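Local coordinates for protein CD160 antigen (Homo sapiens, PDB 6NGG) that acts as an immune-cell receptor that recognises MHC class I molecules and TNFRSF14 and delivers stimulatory or inhibitory signals, represented here by its immunoglobulin-like domain, at residues A[18-23]-A[65-70]. The protein carries 1 engineered substitution. Residues are numbered along the deposited sequence; the frame is centred on the assembly and turned at random.
Sequences ICTVWH and EISSQL
His23 reaches across to the start of the neighbouring strand and lays its imidazole on the peptide link between Ile66 and Ser67. One ring face takes Ile66 C and Ser67 N, the latter 3.5 Å from His23 CE1, while at the ring's edge NE2 is hydrogen-bonded to Ser68 OG at 2.9 Å; either atom could be the donor. A chi1 of 51° sets His23 CG between its own backbone N and carbonyl carbon, which folds the ring over the partner chain. Ser68 OG also accepts a hydrogen bond from Arg56 NH1, and Arg56 NH2 donates to Ser67 O. On the other face of the sheet Trp22 lies with Ser67 CB over its six-membered ring, a CH-pi contact 3.9 Å from the centroid and 20° off the normal. Thr20 CG2 shares that ring face, and Ile66 CD1 meets the ring edge in plane, 3.8 Å from Trp22 CZ3. Trp22 NE1 is hydrogen-bonded to Thr5 OG1 on strand 3-11. Further along this face, the Ile18 CG2 methyl lies against the Gln69 stem, 3.5 Å from Gln69 CG.

Between the strands, Cys19-Leu70 and Val21-Ser68 are antiparallel hydrogen-bonded pairs, Thr20-Gln69 and Trp22-Ser67 non-hydrogen-bonded ones. Beyond the last pair, His23 N donates to Ile66 O at 2.9 Å from above the carbonyl plane. Cys19, Val21 and Leu70 face the interior of the immunoglobulin beta-sandwich, where Cys19 forms the disulfide with Cys87 of the opposing sheet. The inward face is thus mainly apolar but includes buried Ser68 OG, gripped by His23 NE2 and Arg56; the other mixes Trp22, Gln69, Thr20 and Ile18. The nearby Arg56 charge would probably disfavour protonation of His23.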
loop_
_atom_site.group_PDB
_atom_site.type_symbol
_atom_site.label_atom_id
_atom_site.label_comp_id
_atom_site.label_asym_id
_atom_site.label_seq_id
_atom_site.Cartn_x
_atom_site.Cartn_y
_atom_site.Cartn_z
ATOM N N ILE A 18 4.051 1.224 3.310
ATOM C CA ILE A 18 4.052 -0.209 2.977
ATOM C C ILE A 18 2.665 -0.861 3.165
ATOM O O ILE A 18 2.066 -0.835 4.230
ATOM C CB ILE A 18 5.132 -0.942 3.769
ATOM C CG1 ILE A 18 6.514 -0.199 3.638
ATOM C CG2 ILE A 18 5.221 -2.401 3.382
ATOM C CD1 ILE A 18 7.529 -0.512 4.704
ATOM N N CYS A 19 2.181 -1.480 2.109
ATOM C CA CYS A 19 0.945 -2.251 2.116
ATOM C C CYS A 19 1.269 -3.759 1.900
ATOM O O CYS A 19 2.041 -4.063 1.006
ATOM C CB CYS A 19 0.111 -1.821 0.973
ATOM S SG CYS A 19 -0.363 -0.080 0.866
ATOM N N THR A 20 0.661 -4.642 2.706
ATOM C CA THR A 20 0.954 -6.073 2.695
ATOM C C THR A 20 -0.336 -6.830 2.691
ATOM O O THR A 20 -1.190 -6.656 3.592
ATOM C CB THR A 20 1.800 -6.495 3.882
ATOM O OG1 THR A 20 2.869 -5.625 3.965
ATOM C CG2 THR A 20 2.332 -7.894 3.712
ATOM N N VAL A 21 -0.555 -7.518 1.607
ATOM C CA VAL A 21 -1.641 -8.461 1.500
ATOM C C VAL A 21 -1.175 -9.828 1.960
ATOM O O VAL A 21 -0.198 -10.321 1.492
ATOM C CB VAL A 21 -2.129 -8.587 0.027
ATOM C CG1 VAL A 21 -3.240 -9.603 -0.084
ATOM C CG2 VAL A 21 -2.534 -7.241 -0.538
ATOM N N TRP A 22 -1.942 -10.413 2.853
ATOM C CA TRP A 22 -1.726 -11.746 3.354
ATOM C C TRP A 22 -2.719 -12.688 2.673
ATOM O O TRP A 22 -3.906 -12.339 2.443
ATOM C CB TRP A 22 -1.917 -11.805 4.861
ATOM C CG TRP A 22 -0.930 -10.864 5.536
ATOM C CD1 TRP A 22 -1.065 -9.529 5.708
ATOM C CD2 TRP A 22 0.343 -11.214 6.036
ATOM N NE1 TRP A 22 0.053 -9.001 6.305
ATOM C CE2 TRP A 22 0.949 -10.018 6.505
ATOM C CE3 TRP A 22 1.103 -12.404 6.026
ATOM C CZ2 TRP A 22 2.277 -9.984 7.009
ATOM C CZ3 TRP A 22 2.415 -12.376 6.546
ATOM C CH2 TRP A 22 2.964 -11.176 7.071
ATOM N N HIS A 23 -2.204 -13.844 2.316
ATOM C CA HIS A 23 -2.939 -14.798 1.504
ATOM C C HIS A 23 -2.386 -16.187 1.696
ATOM O O HIS A 23 -1.294 -16.353 2.112
ATOM C CB HIS A 23 -2.821 -14.396 0.041
ATOM C CG HIS A 23 -1.426 -14.141 -0.451
ATOM N ND1 HIS A 23 -0.545 -15.146 -0.756
ATOM C CD2 HIS A 23 -0.816 -12.983 -0.818
ATOM C CE1 HIS A 23 0.583 -14.621 -1.214
ATOM N NE2 HIS A 23 0.415 -13.306 -1.304
ATOM N N GLU A 65 5.882 -16.186 0.850
ATOM C CA GLU A 65 5.118 -17.409 0.758
ATOM C C GLU A 65 3.630 -17.190 1.007
ATOM O O GLU A 65 2.838 -17.753 0.287
ATOM C CB GLU A 65 5.669 -18.478 1.699
ATOM C CG GLU A 65 5.067 -19.860 1.476
ATOM C CD GLU A 65 5.732 -20.950 2.324
ATOM O OE1 GLU A 65 6.272 -20.683 3.395
ATOM O OE2 GLU A 65 5.707 -22.095 1.914
ATOM N N ILE A 66 3.269 -16.397 2.025
ATOM C CA ILE A 66 1.848 -16.097 2.332
ATOM C C ILE A 66 1.561 -14.604 2.298
ATOM O O ILE A 66 0.606 -14.154 2.942
ATOM C CB ILE A 66 1.450 -16.607 3.752
ATOM C CG1 ILE A 66 2.434 -16.009 4.798
ATOM C CG2 ILE A 66 1.428 -18.144 3.842
ATOM C CD1 ILE A 66 1.919 -16.146 6.216
ATOM N N SER A 67 2.408 -13.828 1.612
ATOM C CA SER A 67 2.226 -12.405 1.532
ATOM C C SER A 67 2.806 -11.707 0.285
ATOM O O SER A 67 3.667 -12.172 -0.396
ATOM C CB SER A 67 2.809 -11.733 2.823
ATOM O OG SER A 67 4.229 -11.853 2.795
ATOM N N SER A 68 2.280 -10.528 0.034
ATOM C CA SER A 68 2.743 -9.733 -1.092
ATOM C C SER A 68 2.817 -8.292 -0.655
ATOM O O SER A 68 1.825 -7.799 -0.065
ATOM C CB SER A 68 1.708 -9.850 -2.213
ATOM O OG SER A 68 1.677 -11.149 -2.819
ATOM N N GLN A 69 3.875 -7.579 -1.073
ATOM C CA GLN A 69 4.104 -6.251 -0.567
ATOM C C GLN A 69 4.143 -5.197 -1.645
ATOM O O GLN A 69 4.718 -5.438 -2.715
ATOM C CB GLN A 69 5.388 -6.218 0.220
ATOM C CG GLN A 69 5.614 -4.926 0.963
ATOM C CD GLN A 69 7.029 -4.864 1.493
ATOM O OE1 GLN A 69 7.331 -5.441 2.555
ATOM N NE2 GLN A 69 7.908 -4.148 0.772
ATOM N N LEU A 70 3.547 -4.046 -1.334
ATOM C CA LEU A 70 3.690 -2.802 -2.149
ATOM C C LEU A 70 4.340 -1.713 -1.313
ATOM O O LEU A 70 3.925 -1.458 -0.181
ATOM C CB LEU A 70 2.380 -2.319 -2.646
ATOM C CG LEU A 70 2.247 -0.874 -3.163
ATOM C CD1 LEU A 70 3.091 -0.753 -4.383
ATOM C CD2 LEU A 70 0.848 -0.568 -3.550
#